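Local coordinates for glycoside Hydrolase (Bacteroides uniformis, PDB 5T99), which probably hydrolyses galactose-containing oligosaccharides released from agarose, as a family 2 glycoside hydrolase whose pocket holds the sugar mimic galacto-isofagomine, at residues N310-H315 and N343-S348; V631-Y636 and Y675-D680. All blocks are in the same frame, centred on the assembly; numbering follows the deposited sequence.

Coming from the N terminus, the chain passes through beta-rich domains and enters the barrel on strand 305-313. Contact 1 closes a loop here: after residues 310-315 the chain runs through helix 327-339 and returns 28 residues later at 343-348, as the neighbouring parallel strand. The remaining strands of the barrel follow before contact 2 opens at 631-636. That second loop contains 38 residues with no helix, and closes at 675-680 by antiparallel pairing. The two loops stand in series, neither enclosing nor crossing the other. Contact 1 joins two barrel staves beside the sugar pocket; contact 2, about 26 Å from it centre to centre, pairs edge strand 677-682 with strand 626-633 of a later beta domain.

Contact 1. Residues N310-H315 and N343-S348; sequences NGVCLH and NAIRTS. With EDO (1,2-ethanediol), chain Q.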
ATOM      1  N   ASN A 310       9.220 -12.171  -3.771  1.00 17.54           N
ATOM      2  CA  ASN A 310       8.241 -12.650  -2.800  1.00 16.94           C
ATOM      3  C   ASN A 310       7.267 -11.511  -2.589  1.00 16.63           C
ATOM      4  O   ASN A 310       7.379 -10.760  -1.619  1.00 16.43           O
ATOM      5  CB  ASN A 310       8.912 -12.975  -1.471  1.00 16.87           C
ATOM      6  CG  ASN A 310       9.902 -14.097  -1.580  1.00 17.18           C
ATOM      7  OD1 ASN A 310       9.836 -14.914  -2.494  1.00 17.93           O
ATOM      8  ND2 ASN A 310      10.838 -14.143  -0.647  1.00 17.63           N
ATOM      9  N   GLY A 311       6.301 -11.394  -3.501  1.00 16.54           N
ATOM     10  CA  GLY A 311       5.499 -10.179  -3.634  1.00 16.10           C
ATOM     11  C   GLY A 311       4.064 -10.307  -3.194  1.00 15.62           C
ATOM     12  O   GLY A 311       3.535 -11.406  -3.087  1.00 15.31           O
ATOM     13  N   VAL A 312       3.437  -9.160  -2.962  1.00 15.53           N
ATOM     14  CA  VAL A 312       2.017  -9.090  -2.660  1.00 15.90           C
ATOM     15  C   VAL A 312       1.381  -7.922  -3.409  1.00 16.01           C
ATOM     16  O   VAL A 312       2.026  -6.884  -3.635  1.00 15.92           O
ATOM     17  CB  VAL A 312       1.735  -8.972  -1.140  1.00 15.58           C
ATOM     18  CG1 VAL A 312       2.424 -10.095  -0.387  1.00 15.92           C
ATOM     19  CG2 VAL A 312       2.175  -7.631  -0.586  1.00 15.74           C
ATOM     20  N   CYS A 313       0.129  -8.119  -3.817  1.00 15.78           N
ATOM     21  CA  CYS A 313      -0.708  -7.030  -4.269  1.00 16.33           C
ATOM     22  C   CYS A 313      -1.390  -6.484  -3.046  1.00 16.52           C
ATOM     23  O   CYS A 313      -1.754  -7.252  -2.149  1.00 17.23           O
ATOM     24  CB  CYS A 313      -1.759  -7.516  -5.266  1.00 16.53           C
ATOM     25  SG  CYS A 313      -1.039  -8.217  -6.754  1.00 17.04           S
ATOM     26  N   LEU A 314      -1.578  -5.171  -3.013  1.00 16.88           N
ATOM     27  CA  LEU A 314      -2.301  -4.501  -1.932  1.00 17.20           C
ATOM     28  C   LEU A 314      -3.195  -3.434  -2.528  1.00 17.22           C
ATOM     29  O   LEU A 314      -2.750  -2.678  -3.411  1.00 17.30           O
ATOM     30  CB  LEU A 314      -1.325  -3.826  -0.960  1.00 17.46           C
ATOM     31  CG  LEU A 314      -0.454  -4.689  -0.050  1.00 17.61           C
ATOM     32  CD1 LEU A 314       0.538  -3.823   0.713  1.00 17.72           C
ATOM     33  CD2 LEU A 314      -1.311  -5.464   0.924  1.00 17.74           C
ATOM     34  N   HIS A 315      -4.446  -3.373  -2.059  1.00 16.99           N
ATOM     35  CA  HIS A 315      -5.301  -2.227  -2.347  1.00 16.50           C
ATOM     36  C   HIS A 315      -5.032  -1.134  -1.342  1.00 16.26           C
ATOM     37  O   HIS A 315      -4.479  -1.381  -0.282  1.00 15.83           O
ATOM     38  CB  HIS A 315      -6.787  -2.596  -2.406  1.00 16.56           C
ATOM     39  CG  HIS A 315      -7.224  -3.085  -3.753  1.00 16.59           C
ATOM     40  ND1 HIS A 315      -7.111  -2.316  -4.894  1.00 16.48           N
ATOM     41  CD2 HIS A 315      -7.760  -4.268  -4.147  1.00 16.33           C
ATOM     42  CE1 HIS A 315      -7.549  -3.006  -5.932  1.00 16.30           C
ATOM     43  NE2 HIS A 315      -7.954  -4.191  -5.505  1.00 16.27           N
ATOM     44  N   ASN A 343       9.264  -9.033   0.060  1.00 17.38           N
ATOM     45  CA  ASN A 343      10.260  -8.047  -0.366  1.00 17.10           C
ATOM     46  C   ASN A 343       9.777  -7.160  -1.523  1.00 17.11           C
ATOM     47  O   ASN A 343      10.546  -6.343  -2.038  1.00 17.26           O
ATOM     48  CB  ASN A 343      11.554  -8.760  -0.768  1.00 16.93           C
ATOM     49  CG  ASN A 343      11.412  -9.534  -2.062  1.00 17.01           C
ATOM     50  OD1 ASN A 343      10.320  -9.975  -2.403  1.00 16.99           O
ATOM     51  ND2 ASN A 343      12.514  -9.697  -2.794  1.00 17.14           N
ATOM     52  N   ALA A 344       8.524  -7.319  -1.946  1.00 17.11           N
ATOM     53  CA  ALA A 344       8.034  -6.640  -3.146  1.00 16.85           C
ATOM     54  C   ALA A 344       6.535  -6.377  -3.111  1.00 16.66           C
ATOM     55  O   ALA A 344       5.780  -7.158  -2.551  1.00 16.27           O
ATOM     56  CB  ALA A 344       8.399  -7.447  -4.374  1.00 16.92           C
ATOM     57  N   ILE A 345       6.129  -5.261  -3.712  1.00 16.64           N
ATOM     58  CA  ILE A 345       4.741  -4.812  -3.710  1.00 16.80           C
ATOM     59  C   ILE A 345       4.314  -4.526  -5.149  1.00 16.91           C
ATOM     60  O   ILE A 345       5.057  -3.907  -5.899  1.00 16.67           O
ATOM     61  CB  ILE A 345       4.543  -3.507  -2.894  1.00 16.92           C
ATOM     62  CG1 ILE A 345       5.170  -3.594  -1.494  1.00 17.11           C
ATOM     63  CG2 ILE A 345       3.058  -3.158  -2.795  1.00 16.92           C
ATOM     64  CD1 ILE A 345       4.508  -4.566  -0.538  1.00 17.33           C
ATOM     65  N   ARG A 346       3.115  -4.968  -5.523  1.00 17.15           N
ATOM     66  CA  ARG A 346       2.462  -4.534  -6.767  1.00 16.78           C
ATOM     67  C   ARG A 346       1.321  -3.615  -6.368  1.00 16.15           C
ATOM     68  O   ARG A 346       0.462  -4.050  -5.610  1.00 16.11           O
ATOM     69  CB  ARG A 346       1.926  -5.751  -7.520  1.00 17.22           C
ATOM     70  CG  ARG A 346       1.122  -5.431  -8.780  1.00 17.69           C
ATOM     71  CD  ARG A 346       1.106  -6.594  -9.773  1.00 17.99           C
ATOM     72  NE  ARG A 346       0.282  -6.279 -10.948  1.00 18.56           N
ATOM     73  CZ  ARG A 346      -0.969  -6.703 -11.181  1.00 19.39           C
ATOM     74  NH1 ARG A 346      -1.617  -7.538 -10.352  1.00 19.83           N
ATOM     75  NH2 ARG A 346      -1.593  -6.290 -12.276  1.00 19.56           N
ATOM     76  N   THR A 347       1.280  -2.376  -6.875  1.00 15.32           N
ATOM     77  CA  THR A 347       0.223  -1.414  -6.477  1.00 14.84           C
ATOM     78  C   THR A 347      -1.079  -1.594  -7.280  1.00 15.41           C
ATOM     79  O   THR A 347      -1.535  -0.707  -8.016  1.00 15.60           O
ATOM     80  CB  THR A 347       0.691   0.070  -6.470  1.00 14.14           C
ATOM     81  OG1 THR A 347       0.791   0.601  -7.794  1.00 13.20           O
ATOM     82  CG2 THR A 347       2.022   0.211  -5.779  1.00 14.25           C
ATOM     83  N   SER A 348      -1.676  -2.766  -7.114  1.00 15.85           N
ATOM     84  CA  SER A 348      -2.962  -3.105  -7.717  1.00 16.64           C
ATOM     85  C   SER A 348      -4.039  -2.071  -7.368  1.00 16.73           C
ATOM     86  O   SER A 348      -4.241  -1.830  -6.175  1.00 16.76           O
ATOM     87  CB  SER A 348      -3.400  -4.436  -7.132  1.00 16.80           C
ATOM     88  OG  SER A 348      -3.295  -4.379  -5.715  1.00 16.60           O
TER
HETATM   89  C1  EDO Q 915      -0.903   0.913  -1.603  1.00 24.79           C
HETATM   90  O1  EDO Q 915      -1.978   1.617  -2.213  1.00 24.71           O
HETATM   91  C2  EDO Q 915      -0.821  -0.504  -2.154  1.00 25.01           C
HETATM   92  O2  EDO Q 915      -0.942  -0.510  -3.581  1.00 24.78           O
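Val312 carries the central backbone bonds to the second strand. Its O receives Arg346 N with a nearly straight N-H (170°), and its N gives to Ala344 O at 3.1 Å. At the start of the pair, Asn343 N bonds to Asn310 O. Asn343 OD1 takes a weak, bent bond back from Asn310 N, at 2.8 Å. A chi1 of 71° sets that amide between backbone N and carbonyl, and ND2 goes on to Arg308 O. At the other end the pairing slackens, with a weak, long bond from Leu314 N to Arg346 O. Ser348 OG makes a weak bond to Leu314 O, an oxygen that also accepts from an ethanediol, likely a crystallisation additive. The same OG lies over one face of the His315 ring.

Two kinds of side-chain packing follow. Val312 and Ile345 run abreast, CG2 of the valine 3.9 Å from CD1 of the isoleucine, beneath Met337 and Leu334 of helix 327-339. With Ala344, Cys313 and Arg346 occupy the other side of the sheet. The arginine's straight chain runs past Cys313 SG, which ends up at the guanidinium edge, 3.7 Å from NH1. Beyond it the guanidinium forms salt bridges to Glu370 and Glu494, so its positive charge probably meets those of the two glutamates, while Asn416, like Glu494 a pocket residue, also accepts from NH2. His315, about 5 Å from the bound galacto-isofagomine, stacks on Trp162. This is the right-handed beta-alpha-beta crossover of a TIM barrel, with apolar Val312 and Ile345 facing the helix, and Arg346, near the C-terminal strand ends, reaching Glu494 and Asn416 of the ligand pocket.

Contact 2. Residues V631-Y636 and Y675-D680; sequences VYTNCY and YRLSWD
Arg676 lies alongside Tyr632, the two side chains heading in a common direction, and the arginine can be followed atom by atom. Its CB sits at the ring edge, in plane, 3.8 Å from Tyr632 CE1. CG comes closer to that same carbon, at 3.6 Å, and CD continues past it toward the hydroxyl. With the chain stretched out (chi2 -173°, chi3 -175°), the guanidinium arrives beside the phenol oxygen, its plane 88° from that of the ring. NH1 is 3.3 Å from Tyr632 OH, but the angle is too poor for a hydrogen bond. The polar tip is satisfied beyond the two strands: NE forms a salt bridge to Asp535, NH1 bonds to Tyr523 O and NH2 to Asp524 O.

Behind this pair, Val631 and Leu677 form an antiparallel hydrogen-bonded pair, with Val631 N to Leu677 O at 2.8 Å and Leu677 N to Val631 O at 3.0 Å. Val631 CG2 meets CZ3 of Trp679, 3.5 Å away, at a slant to the indole, whose NE1 bonds to Gly648 O. Beyond the Val631-Leu677 pair, toward Thr633 and Tyr675, the two backbones diverge, and one water bridges Thr633 N and Tyr675 O. The chemistry is thus divided: backbone bonds fix the register, while the arginine shares its aliphatic length with the tyrosine, pairs its charge with Asp535 and gives further N-H groups to backbone oxygens.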
ATOM      1  N   VAL A 631       0.889 -28.535   9.740  1.00 24.86           N
ATOM      2  CA  VAL A 631       1.985 -27.755  10.301  1.00 25.11           C
ATOM      3  C   VAL A 631       2.774 -27.138   9.158  1.00 24.69           C
ATOM      4  O   VAL A 631       3.135 -27.834   8.202  1.00 23.22           O
ATOM      5  CB  VAL A 631       2.913 -28.606  11.198  1.00 25.57           C
ATOM      6  CG1 VAL A 631       4.211 -27.864  11.532  1.00 25.58           C
ATOM      7  CG2 VAL A 631       2.186 -29.003  12.477  1.00 25.22           C
ATOM      8  N   TYR A 632       3.024 -25.830   9.276  1.00 24.60           N
ATOM      9  CA  TYR A 632       3.873 -25.093   8.337  1.00 24.03           C
ATOM     10  C   TYR A 632       5.179 -24.711   9.038  1.00 23.85           C
ATOM     11  O   TYR A 632       5.159 -24.079  10.089  1.00 25.12           O
ATOM     12  CB  TYR A 632       3.144 -23.844   7.811  1.00 23.58           C
ATOM     13  CG  TYR A 632       1.742 -24.087   7.250  1.00 23.02           C
ATOM     14  CD1 TYR A 632       1.425 -25.259   6.557  1.00 23.11           C
ATOM     15  CD2 TYR A 632       0.739 -23.124   7.392  1.00 22.92           C
ATOM     16  CE1 TYR A 632       0.154 -25.471   6.051  1.00 22.75           C
ATOM     17  CE2 TYR A 632      -0.538 -23.329   6.881  1.00 22.68           C
ATOM     18  CZ  TYR A 632      -0.821 -24.504   6.213  1.00 22.86           C
ATOM     19  OH  TYR A 632      -2.077 -24.716   5.706  1.00 23.18           O
ATOM     20  N   THR A 633       6.302 -25.120   8.470  1.00 23.43           N
ATOM     21  CA  THR A 633       7.607 -24.837   9.040  1.00 23.63           C
ATOM     22  C   THR A 633       8.626 -24.683   7.919  1.00 23.87           C
ATOM     23  O   THR A 633       8.441 -25.232   6.834  1.00 22.96           O
ATOM     24  CB  THR A 633       8.078 -25.964   9.993  1.00 23.74           C
ATOM     25  OG1 THR A 633       9.332 -25.610  10.604  1.00 24.21           O
ATOM     26  CG2 THR A 633       8.275 -27.274   9.250  1.00 24.20           C
ATOM     27  N   ASN A 634       9.697 -23.943   8.206  1.00 24.33           N
ATOM     28  CA  ASN A 634      10.872 -23.875   7.329  1.00 24.51           C
ATOM     29  C   ASN A 634      11.988 -24.819   7.786  1.00 25.03           C
ATOM     30  O   ASN A 634      13.062 -24.836   7.192  1.00 25.54           O
ATOM     31  CB  ASN A 634      11.392 -22.436   7.177  1.00 24.46           C
ATOM     32  CG  ASN A 634      11.588 -21.720   8.505  1.00 25.71           C
ATOM     33  OD1 ASN A 634      11.385 -22.297   9.582  1.00 26.27           O
ATOM     34  ND2 ASN A 634      11.975 -20.445   8.435  1.00 25.29           N
ATOM     35  N   CYS A 635      11.729 -25.620   8.816  1.00 26.09           N
ATOM     36  CA  CYS A 635      12.704 -26.600   9.318  1.00 26.74           C
ATOM     37  C   CYS A 635      12.639 -27.943   8.581  1.00 26.48           C
ATOM     38  O   CYS A 635      11.662 -28.265   7.916  1.00 26.52           O
ATOM     39  CB  CYS A 635      12.501 -26.825  10.819  1.00 27.00           C
ATOM     40  SG  CYS A 635      12.620 -25.324  11.811  1.00 28.10           S
ATOM     41  N   TYR A 636      13.702 -28.716   8.714  1.00 27.33           N
ATOM     42  CA  TYR A 636      13.821 -30.000   8.044  1.00 28.80           C
ATOM     43  C   TYR A 636      12.647 -30.963   8.340  1.00 29.96           C
ATOM     44  O   TYR A 636      12.169 -31.648   7.425  1.00 30.31           O
ATOM     45  CB  TYR A 636      15.160 -30.629   8.417  1.00 29.17           C
ATOM     46  CG  TYR A 636      15.316 -32.058   7.998  1.00 30.15           C
ATOM     47  CD1 TYR A 636      15.670 -32.384   6.689  1.00 30.50           C
ATOM     48  CD2 TYR A 636      15.120 -33.095   8.912  1.00 29.74           C
ATOM     49  CE1 TYR A 636      15.813 -33.706   6.297  1.00 31.11           C
ATOM     50  CE2 TYR A 636      15.270 -34.416   8.532  1.00 30.20           C
ATOM     51  CZ  TYR A 636      15.610 -34.721   7.224  1.00 31.64           C
ATOM     52  OH  TYR A 636      15.751 -36.043   6.844  1.00 33.47           O
ATOM     53  N   TYR A 675       4.785 -28.630   0.863  1.00 27.72           N
ATOM     54  CA  TYR A 675       4.836 -27.372   1.599  1.00 27.50           C
ATOM     55  C   TYR A 675       4.024 -27.381   2.899  1.00 26.36           C
ATOM     56  O   TYR A 675       4.002 -26.379   3.608  1.00 25.02           O
ATOM     57  CB  TYR A 675       4.379 -26.233   0.671  1.00 27.25           C
ATOM     58  CG  TYR A 675       5.171 -26.217  -0.619  1.00 27.16           C
ATOM     59  CD1 TYR A 675       6.473 -25.712  -0.650  1.00 26.57           C
ATOM     60  CD2 TYR A 675       4.641 -26.745  -1.797  1.00 26.52           C
ATOM     61  CE1 TYR A 675       7.213 -25.715  -1.824  1.00 27.01           C
ATOM     62  CE2 TYR A 675       5.372 -26.756  -2.975  1.00 26.46           C
ATOM     63  CZ  TYR A 675       6.654 -26.241  -2.992  1.00 27.09           C
ATOM     64  OH  TYR A 675       7.384 -26.251  -4.166  1.00 26.75           O
ATOM     65  N   ARG A 676       3.351 -28.500   3.183  1.00 25.30           N
ATOM     66  CA  ARG A 676       2.625 -28.712   4.431  1.00 24.55           C
ATOM     67  C   ARG A 676       2.985 -30.083   5.009  1.00 24.25           C
ATOM     68  O   ARG A 676       3.265 -31.015   4.260  1.00 23.38           O
ATOM     69  CB  ARG A 676       1.118 -28.663   4.200  1.00 24.47           C
ATOM     70  CG  ARG A 676       0.674 -27.598   3.230  1.00 24.44           C
ATOM     71  CD  ARG A 676      -0.832 -27.503   3.177  1.00 24.02           C
ATOM     72  NE  ARG A 676      -1.256 -26.558   2.152  1.00 23.73           N
ATOM     73  CZ  ARG A 676      -2.454 -25.988   2.094  1.00 24.03           C
ATOM     74  NH1 ARG A 676      -3.377 -26.218   3.030  1.00 24.01           N
ATOM     75  NH2 ARG A 676      -2.730 -25.157   1.094  1.00 24.01           N
ATOM     76  N   LEU A 677       2.997 -30.170   6.341  1.00 24.43           N
ATOM     77  CA  LEU A 677       3.160 -31.424   7.076  1.00 24.66           C
ATOM     78  C   LEU A 677       1.821 -31.717   7.720  1.00 24.56           C
ATOM     79  O   LEU A 677       1.168 -30.797   8.200  1.00 24.04           O
ATOM     80  CB  LEU A 677       4.230 -31.299   8.161  1.00 24.55           C
ATOM     81  CG  LEU A 677       5.654 -30.944   7.745  1.00 24.57           C
ATOM     82  CD1 LEU A 677       6.530 -30.826   8.975  1.00 24.63           C
ATOM     83  CD2 LEU A 677       6.229 -31.971   6.789  1.00 25.16           C
ATOM     84  N   SER A 678       1.403 -32.980   7.732  1.00 25.10           N
ATOM     85  CA  SER A 678       0.038 -33.304   8.165  1.00 26.73           C
ATOM     86  C   SER A 678      -0.091 -34.580   9.000  1.00 28.43           C
ATOM     87  O   SER A 678       0.616 -35.566   8.788  1.00 27.51           O
ATOM     88  CB  SER A 678      -0.898 -33.390   6.952  1.00 25.74           C
ATOM     89  OG  SER A 678      -0.346 -34.237   5.966  1.00 25.16           O
ATOM     90  N   TRP A 679      -1.030 -34.525   9.936  1.00 30.97           N
ATOM     91  CA  TRP A 679      -1.401 -35.648  10.786  1.00 32.48           C
ATOM     92  C   TRP A 679      -2.919 -35.762  10.776  1.00 33.15           C
ATOM     93  O   TRP A 679      -3.613 -34.746  10.647  1.00 34.14           O
ATOM     94  CB  TRP A 679      -0.940 -35.394  12.228  1.00 32.01           C
ATOM     95  CG  TRP A 679       0.544 -35.467  12.462  1.00 31.37           C
ATOM     96  CD1 TRP A 679       1.236 -36.513  12.999  1.00 31.77           C
ATOM     97  CD2 TRP A 679       1.509 -34.439  12.207  1.00 31.55           C
ATOM     98  NE1 TRP A 679       2.573 -36.206  13.079  1.00 31.85           N
ATOM     99  CE2 TRP A 679       2.767 -34.938  12.605  1.00 31.25           C
ATOM    100  CE3 TRP A 679       1.432 -33.144  11.676  1.00 31.30           C
ATOM    101  CZ2 TRP A 679       3.945 -34.191  12.485  1.00 32.09           C
ATOM    102  CZ3 TRP A 679       2.596 -32.402  11.558  1.00 31.27           C
ATOM    103  CH2 TRP A 679       3.840 -32.924  11.963  1.00 31.74           C
ATOM    104  N   ASP A 680      -3.422 -36.988  10.914  1.00 34.73           N
ATOM    105  CA  ASP A 680      -4.837 -37.232  11.204  1.00 36.24           C
ATOM    106  C   ASP A 680      -4.948 -37.650  12.663  1.00 35.81           C
ATOM    107  O   ASP A 680      -4.512 -38.741  13.038  1.00 34.88           O
ATOM    108  CB  ASP A 680      -5.417 -38.311  10.282  1.00 38.94           C
ATOM    109  CG  ASP A 680      -5.986 -37.738   8.995  1.00 40.78           C
ATOM    110  OD1 ASP A 680      -6.924 -36.906   9.059  1.00 41.57           O
ATOM    111  OD2 ASP A 680      -5.498 -38.131   7.914  1.00 43.09           O
TER
HETATM  112  O   HOH W   1       5.548 -25.240   5.453  1.00 20.33           O